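Local coordinates for protein glutathione S-transferase (Natrialba magadii ATCC 43099, PDB 6GZF) that probably transfers glutathione, as a Xi-class enzyme of the glutathionyl-hydroquinone reductase type, at residues 205-208 and 209-213; 213-216 and 217-220; 274-277 and 278-282. All coordinates share one frame; numbering follows the deposited sequence.

Interaction 1. Residues 205-208 and 209-213; sequences EPYD and EAVAE
Glu-205 opens the run by accepting, through its backbone O, the amide N of Glu-209 at 3.2 Å. The Glu-209 side chain, extended beyond CG, starts out alongside that same carbonyl, and its OE1 makes a long, weak ion pair with Arg-197. One step on, Pro-206 O takes the N-H of Ala-210, and the Ala-210 methyl rests against the Pro-206 carbonyl while also packing on helix 194-199. This is the i to i+4 ladder of an alpha helix, here the first turns of helix 204-224 in the all-helical C-terminal domain of the glutathione transferase fold. Tyr-207 carries the side-chain contact. With CG anti to the backbone N (chi1 168°), its ring leans along the helix toward Val-211, whose CG2 sits over one face, 3.6 Å from the ring centroid, in a CH-pi contact. That methyl is displaced toward the hydroxyl end, with CZ 3.4 Å from Val-211 CG2. Tyr-207 OH is hydrogen-bonded both to Met-259 O and to the backbone N of Arg-312 of the second subunit. A leucine in place of Tyr-207 would probably leave Met-259 O and that neighbouring amide without their hydroxyl partner and deprive Val-211 CG2 of its aromatic face. Asp-208 O accepts Ala-212 N at 2.9 Å, while its OD1 turns back to Gln-204 NE2.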
loop_
_atom_site.group_PDB
_atom_site.type_symbol
_atom_site.label_atom_id
_atom_site.label_comp_id
_atom_site.label_asym_id
_atom_site.label_seq_id
_atom_site.Cartn_x
_atom_site.Cartn_y
_atom_site.Cartn_z
ATOM N N GLU A 205 -10.145 -3.416 14.216
ATOM C CA GLU A 205 -10.607 -4.799 14.342
ATOM C C GLU A 205 -11.295 -5.342 13.075
ATOM O O GLU A 205 -11.023 -6.473 12.684
ATOM C CB GLU A 205 -11.542 -4.941 15.550
ATOM C CG GLU A 205 -11.070 -4.203 16.794
ATOM C CD GLU A 205 -11.097 -5.074 18.035
ATOM O OE1 GLU A 205 -11.949 -4.831 18.916
ATOM O OE2 GLU A 205 -10.263 -5.999 18.128
ATOM N N PRO A 206 -12.183 -4.556 12.431
ATOM C CA PRO A 206 -12.735 -5.062 11.165
ATOM C C PRO A 206 -11.672 -5.285 10.090
ATOM O O PRO A 206 -11.746 -6.275 9.364
ATOM C CB PRO A 206 -13.703 -3.957 10.739
ATOM C CG PRO A 206 -14.094 -3.302 12.011
ATOM C CD PRO A 206 -12.870 -3.325 12.862
ATOM N N TYR A 207 -10.704 -4.377 9.993
ATOM C CA TYR A 207 -9.607 -4.526 9.041
ATOM C C TYR A 207 -8.811 -5.797 9.316
ATOM O O TYR A 207 -8.485 -6.545 8.395
ATOM C CB TYR A 207 -8.680 -3.307 9.089
ATOM C CG TYR A 207 -7.370 -3.495 8.349
ATOM C CD1 TYR A 207 -7.272 -3.222 6.992
ATOM C CD2 TYR A 207 -6.230 -3.935 9.012
ATOM C CE1 TYR A 207 -6.078 -3.390 6.312
ATOM C CE2 TYR A 207 -5.034 -4.108 8.341
ATOM C CZ TYR A 207 -4.964 -3.832 6.994
ATOM O OH TYR A 207 -3.773 -4.003 6.325
ATOM N N ASP A 208 -8.498 -6.024 10.588
ATOM C CA ASP A 208 -7.706 -7.179 10.999
ATOM C C ASP A 208 -8.351 -8.493 10.568
ATOM O O ASP A 208 -7.677 -9.381 10.049
ATOM C CB ASP A 208 -7.505 -7.171 12.518
ATOM C CG ASP A 208 -6.670 -5.996 12.988
ATOM O OD1 ASP A 208 -5.871 -5.473 12.184
ATOM O OD2 ASP A 208 -6.815 -5.594 14.163
ATOM N N GLU A 209 -9.657 -8.608 10.782
ATOM C CA GLU A 209 -10.395 -9.804 10.391
ATOM C C GLU A 209 -10.446 -9.956 8.874
ATOM O O GLU A 209 -10.270 -11.054 8.346
ATOM C CB GLU A 209 -11.816 -9.768 10.954
ATOM C CG GLU A 209 -11.894 -9.898 12.463
ATOM C CD GLU A 209 -13.303 -9.701 12.988
ATOM O OE1 GLU A 209 -14.261 -9.997 12.242
ATOM O OE2 GLU A 209 -13.456 -9.250 14.144
ATOM N N ALA A 210 -10.686 -8.845 8.184
ATOM C CA ALA A 210 -10.792 -8.848 6.729
ATOM C C ALA A 210 -9.487 -9.286 6.076
ATOM O O ALA A 210 -9.495 -9.968 5.053
ATOM C CB ALA A 210 -11.200 -7.472 6.227
ATOM N N VAL A 211 -8.367 -8.895 6.674
ATOM C CA VAL A 211 -7.053 -9.264 6.161
ATOM C C VAL A 211 -6.702 -10.703 6.529
ATOM O O VAL A 211 -6.197 -11.461 5.698
ATOM C CB VAL A 211 -5.959 -8.315 6.690
ATOM C CG1 VAL A 211 -4.576 -8.825 6.314
ATOM C CG2 VAL A 211 -6.175 -6.915 6.149
ATOM N N ALA A 212 -6.981 -11.076 7.775
ATOM C CA ALA A 212 -6.698 -12.422 8.261
ATOM C C ALA A 212 -7.465 -13.474 7.464
ATOM O O ALA A 212 -6.894 -14.474 7.032
ATOM C CB ALA A 212 -7.033 -12.534 9.739
ATOM N N GLU A 213 -8.758 -13.234 7.267
ATOM C CA GLU A 213 -9.605 -14.155 6.515
ATOM C C GLU A 213 -9.198 -14.226 5.048
ATOM O O GLU A 213 -9.242 -15.292 4.434
ATOM C CB GLU A 213 -11.073 -13.739 6.627
ATOM C CG GLU A 213 -11.744 -14.155 7.924
ATOM C CD GLU A 213 -12.808 -15.215 7.711
ATOM O OE1 GLU A 213 -13.217 -15.426 6.550
ATOM O OE2 GLU A 213 -13.237 -15.839 8.706
#

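Interaction 2. Residues 213-216 and 217-220; sequences ELFG and ALAH
Four i to i+4 backbone hydrogen bonds join 213-216 to 217-220 as consecutive turns of one helix, from Ala-217 N to Glu-213 O at 2.9 Å through to His-220 N on Gly-216 O at 3.2 Å. On the buried side, Leu-214 and Leu-218 run side by side and point the same way, meeting through their CD1 methyls at 3.9 Å. Their first torsions differ: Leu-214 has CG anti to the backbone N (chi1 169°), which brings its end forward along the helix, while Leu-218 has CG beside its own N (chi1 -71°), which sends CD1 back to meet it. The same Leu-218 CD1 also lies over one face of the Phe-215 ring, 4.1 Å from Phe-215 CD1, so a single methyl touches Leu-214 and Phe-215, two neighbours in the preceding turn. Phe-250 receives Leu-214 and Leu-218, and Cys-260 is touched by Leu-214 and Phe-215. The methyl of Ala-217 sits 3.3 Å from Glu-213 O and packs on Pro-190 and Ile-191 of helix 177-192. Apolar side chains three and four residues apart thus form the inward stripe of an amphipathic helix, which packs into the helical bundle of the glutathione transferase C-terminal domain near Tyr-254, a residue predicted to lower the pKa of the active-site cysteine.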
loop_
_atom_site.group_PDB
_atom_site.type_symbol
_atom_site.label_atom_id
_atom_site.label_comp_id
_atom_site.label_asym_id
_atom_site.label_seq_id
_atom_site.Cartn_x
_atom_site.Cartn_y
_atom_site.Cartn_z
ATOM N N GLU A 213 -8.758 -13.234 7.267
ATOM C CA GLU A 213 -9.605 -14.155 6.515
ATOM C C GLU A 213 -9.198 -14.226 5.048
ATOM O O GLU A 213 -9.242 -15.292 4.434
ATOM C CB GLU A 213 -11.073 -13.739 6.627
ATOM C CG GLU A 213 -11.744 -14.155 7.924
ATOM C CD GLU A 213 -12.808 -15.215 7.711
ATOM O OE1 GLU A 213 -13.217 -15.426 6.550
ATOM O OE2 GLU A 213 -13.237 -15.839 8.706
ATOM N N LEU A 214 -8.802 -13.084 4.493
ATOM C CA LEU A 214 -8.430 -12.988 3.085
ATOM C C LEU A 214 -7.228 -13.859 2.739
ATOM O O LEU A 214 -7.320 -14.751 1.897
ATOM C CB LEU A 214 -8.136 -11.531 2.717
ATOM C CG LEU A 214 -7.481 -11.234 1.365
ATOM C CD1 LEU A 214 -8.309 -11.782 0.211
ATOM C CD2 LEU A 214 -7.267 -9.737 1.209
ATOM N N PHE A 215 -6.098 -13.594 3.389
ATOM C CA PHE A 215 -4.867 -14.318 3.096
ATOM C C PHE A 215 -4.925 -15.752 3.607
ATOM O O PHE A 215 -4.160 -16.610 3.164
ATOM C CB PHE A 215 -3.667 -13.581 3.691
ATOM C CG PHE A 215 -3.264 -12.365 2.909
ATOM C CD1 PHE A 215 -2.367 -12.469 1.859
ATOM C CD2 PHE A 215 -3.797 -11.124 3.210
ATOM C CE1 PHE A 215 -1.998 -11.353 1.131
ATOM C CE2 PHE A 215 -3.434 -10.004 2.485
ATOM C CZ PHE A 215 -2.533 -10.120 1.443
ATOM N N GLY A 216 -5.835 -16.008 4.539
ATOM C CA GLY A 216 -6.103 -17.364 4.975
ATOM C C GLY A 216 -6.790 -18.121 3.857
ATOM O O GLY A 216 -6.448 -19.267 3.561
ATOM N N ALA A 217 -7.760 -17.465 3.226
ATOM C CA ALA A 217 -8.488 -18.047 2.104
ATOM C C ALA A 217 -7.577 -18.253 0.899
ATOM O O ALA A 217 -7.669 -19.266 0.205
ATOM C CB ALA A 217 -9.672 -17.168 1.729
ATOM N N LEU A 218 -6.699 -17.284 0.656
ATOM C CA LEU A 218 -5.766 -17.353 -0.464
ATOM C C LEU A 218 -4.768 -18.493 -0.288
ATOM O O LEU A 218 -4.382 -19.146 -1.259
ATOM C CB LEU A 218 -5.025 -16.024 -0.623
ATOM C CG LEU A 218 -5.860 -14.851 -1.138
ATOM C CD1 LEU A 218 -5.069 -13.555 -1.067
ATOM C CD2 LEU A 218 -6.334 -15.119 -2.560
ATOM N N ALA A 219 -4.355 -18.728 0.953
ATOM C CA ALA A 219 -3.411 -19.797 1.253
ATOM C C ALA A 219 -4.057 -21.166 1.065
ATOM O O ALA A 219 -3.395 -22.123 0.664
ATOM C CB ALA A 219 -2.876 -19.651 2.668
ATOM N N HIS A 220 -5.351 -21.249 1.357
ATOM C CA HIS A 220 -6.088 -22.498 1.207
ATOM C C HIS A 220 -6.165 -22.916 -0.255
ATOM O O HIS A 220 -5.798 -24.037 -0.610
ATOM C CB HIS A 220 -7.499 -22.367 1.785
ATOM C CG HIS A 220 -8.441 -23.436 1.326
ATOM N ND1 HIS A 220 -8.174 -24.781 1.480
ATOM C CD2 HIS A 220 -9.645 -23.360 0.710
ATOM C CE1 HIS A 220 -9.175 -25.484 0.982
ATOM N NE2 HIS A 220 -10.080 -24.647 0.509
#

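Interaction 3. Residues 274-277 and 278-282; sequences YLRD and LYQTH
The backbone runs from 274-277 into 278-282 as the last turn of helix 271-279: Leu-278 N bonds to Tyr-274 O at 3.0 Å, Tyr-279 N to Leu-275 O at 2.9 Å and Gln-280 N to Arg-276 O at 3.2 Å. Beyond Tyr-279 the regular helix ends, and Thr-281 N bonds to Leu-278 O, three residues back. Among the side chains, Leu-278 lies over one face of the Tyr-274 ring, its CG 4.3 Å from the centroid in a CH-pi contact and its CD1 nearer the plane but shifted toward the rim, 3.5 Å from Tyr-274 CE2. The tyrosine has CG anti to its amide nitrogen (chi1 170°), which swings the ring forward beneath the leucine; beyond it, Tyr-274 OH bonds to Asp-240 OD2. Leu-278 also packs on Leu-236 and Phe-244. Gln-280 starts beside the Arg-276 carbonyl, its CG 3.1 Å from Arg-276 O, and runs on extended to NE2, which bonds to the backbone O of Phe-318 and Ala-320. Arg-276 NH1 shares the Ala-320 carbonyl, and Asp-277 OD2 makes a salt bridge with Arg-229. Thr-281 OG1 lies 3.0 Å from Asp-277 O, with Leu-278 O also near enough to compete for its proton. The whole is a helix C-terminus in the helical domain of a glutathione transferase, packed against helix 238-247 on one flank and met by the C-terminal tail on another.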
loop_
_atom_site.group_PDB
_atom_site.type_symbol
_atom_site.label_atom_id
_atom_site.label_comp_id
_atom_site.label_asym_id
_atom_site.label_seq_id
_atom_site.Cartn_x
_atom_site.Cartn_y
_atom_site.Cartn_z
ATOM N N TYR A 274 -1.199 -19.777 -11.846
ATOM C CA TYR A 274 -2.624 -19.930 -12.109
ATOM C C TYR A 274 -3.190 -18.672 -12.760
ATOM O O TYR A 274 -3.950 -18.749 -13.724
ATOM C CB TYR A 274 -3.361 -20.244 -10.803
ATOM C CG TYR A 274 -4.870 -20.199 -10.877
ATOM C CD1 TYR A 274 -5.593 -21.260 -11.407
ATOM C CD2 TYR A 274 -5.575 -19.109 -10.382
ATOM C CE1 TYR A 274 -6.973 -21.227 -11.462
ATOM C CE2 TYR A 274 -6.954 -19.068 -10.431
ATOM C CZ TYR A 274 -7.647 -20.128 -10.972
ATOM O OH TYR A 274 -9.022 -20.087 -11.023
ATOM N N LEU A 275 -2.804 -17.517 -12.228
ATOM C CA LEU A 275 -3.239 -16.232 -12.765
ATOM C C LEU A 275 -2.673 -16.003 -14.163
ATOM O O LEU A 275 -3.351 -15.457 -15.036
ATOM C CB LEU A 275 -2.822 -15.096 -11.829
ATOM C CG LEU A 275 -3.123 -13.666 -12.282
ATOM C CD1 LEU A 275 -4.613 -13.474 -12.505
ATOM C CD2 LEU A 275 -2.599 -12.666 -11.264
ATOM N N ARG A 276 -1.428 -16.418 -14.371
ATOM C CA ARG A 276 -0.807 -16.330 -15.687
ATOM C C ARG A 276 -1.477 -17.294 -16.660
ATOM O O ARG A 276 -1.601 -17.003 -17.848
ATOM C CB ARG A 276 0.695 -16.618 -15.601
ATOM C CG ARG A 276 1.531 -15.416 -15.190
ATOM C CD ARG A 276 3.015 -15.752 -15.132
ATOM N NE ARG A 276 3.362 -16.534 -13.949
ATOM C CZ ARG A 276 4.042 -17.676 -13.977
ATOM N NH1 ARG A 276 4.453 -18.179 -15.134
ATOM N NH2 ARG A 276 4.313 -18.315 -12.848
ATOM N N ASP A 277 -1.917 -18.438 -16.147
ATOM C CA ASP A 277 -2.590 -19.435 -16.970
ATOM C C ASP A 277 -3.954 -18.929 -17.434
ATOM O O ASP A 277 -4.405 -19.255 -18.532
ATOM C CB ASP A 277 -2.743 -20.748 -16.200
ATOM C CG ASP A 277 -3.162 -21.902 -17.091
ATOM O OD1 ASP A 277 -3.066 -21.768 -18.329
ATOM O OD2 ASP A 277 -3.585 -22.947 -16.551
ATOM N N LEU A 278 -4.603 -18.126 -16.596
ATOM C CA LEU A 278 -5.910 -17.566 -16.932
ATOM C C LEU A 278 -5.782 -16.371 -17.869
ATOM O O LEU A 278 -6.535 -16.245 -18.834
ATOM C CB LEU A 278 -6.662 -17.152 -15.668
ATOM C CG LEU A 278 -6.985 -18.253 -14.659
ATOM C CD1 LEU A 278 -7.824 -17.697 -13.522
ATOM C CD2 LEU A 278 -7.694 -19.407 -15.339
ATOM N N TYR A 279 -4.826 -15.496 -17.569
ATOM C CA TYR A 279 -4.580 -14.298 -18.367
ATOM C C TYR A 279 -4.275 -14.650 -19.820
ATOM O O TYR A 279 -4.657 -13.923 -20.739
ATOM C CB TYR A 279 -3.424 -13.493 -17.762
ATOM C CG TYR A 279 -3.158 -12.155 -18.423
ATOM C CD1 TYR A 279 -2.354 -12.061 -19.554
ATOM C CD2 TYR A 279 -3.694 -10.983 -17.902
ATOM C CE1 TYR A 279 -2.103 -10.840 -20.153
ATOM C CE2 TYR A 279 -3.447 -9.757 -18.496
ATOM C CZ TYR A 279 -2.651 -9.692 -19.620
ATOM O OH TYR A 279 -2.404 -8.475 -20.212
ATOM N N GLN A 280 -3.593 -15.773 -20.020
ATOM C CA GLN A 280 -3.145 -16.175 -21.348
ATOM C C GLN A 280 -4.163 -17.051 -22.072
ATOM O O GLN A 280 -3.947 -17.434 -23.222
ATOM C CB GLN A 280 -1.803 -16.900 -21.248
ATOM C CG GLN A 280 -0.687 -16.030 -20.690
ATOM C CD GLN A 280 0.553 -16.824 -20.340
ATOM O OE1 GLN A 280 0.705 -17.973 -20.753
ATOM N NE2 GLN A 280 1.449 -16.215 -19.568
ATOM N N THR A 281 -5.266 -17.369 -21.401
ATOM C CA THR A 281 -6.379 -18.033 -22.069
ATOM C C THR A 281 -6.900 -17.095 -23.150
ATOM O O THR A 281 -7.229 -15.941 -22.869
ATOM C CB THR A 281 -7.509 -18.402 -21.094
ATOM O OG1 THR A 281 -6.971 -19.134 -19.986
ATOM C CG2 THR A 281 -8.563 -19.246 -21.793
ATOM N N HIS A 282 -6.961 -17.592 -24.383
ATOM C CA HIS A 282 -7.209 -16.753 -25.554
ATOM C C HIS A 282 -8.481 -15.915 -25.443
ATOM O O HIS A 282 -9.574 -16.445 -25.246
ATOM C CB HIS A 282 -7.274 -17.615 -26.816
ATOM C CG HIS A 282 -7.206 -16.828 -28.087
ATOM N ND1 HIS A 282 -6.023 -16.334 -28.594
ATOM C CD2 HIS A 282 -8.175 -16.442 -28.951
ATOM C CE1 HIS A 282 -6.265 -15.682 -29.716
ATOM N NE2 HIS A 282 -7.563 -15.732 -29.956
#

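In the fold
From the N terminus, the chain first reaches interaction 1 at the start of helix 204-224, and interaction 2 continues directly from it: they share Glu-213, and their centres lie 11 Å apart. Each is local to consecutive turns, so none closes a loop, and the three neither nest nor cross. Interaction 1 faces helix 194-199 and the second subunit, interaction 2 faces helices 177-192 and 250-254. The chain then passes through helices 238-247 and 250-254 before interaction 3 ends helix 271-279, about 9 Å from interaction 2 at the nearest atoms. Interaction 3 joins that helix to helix 238-247 and to the C-terminal tail, while the second subunit meets interaction 1 and neither of the others.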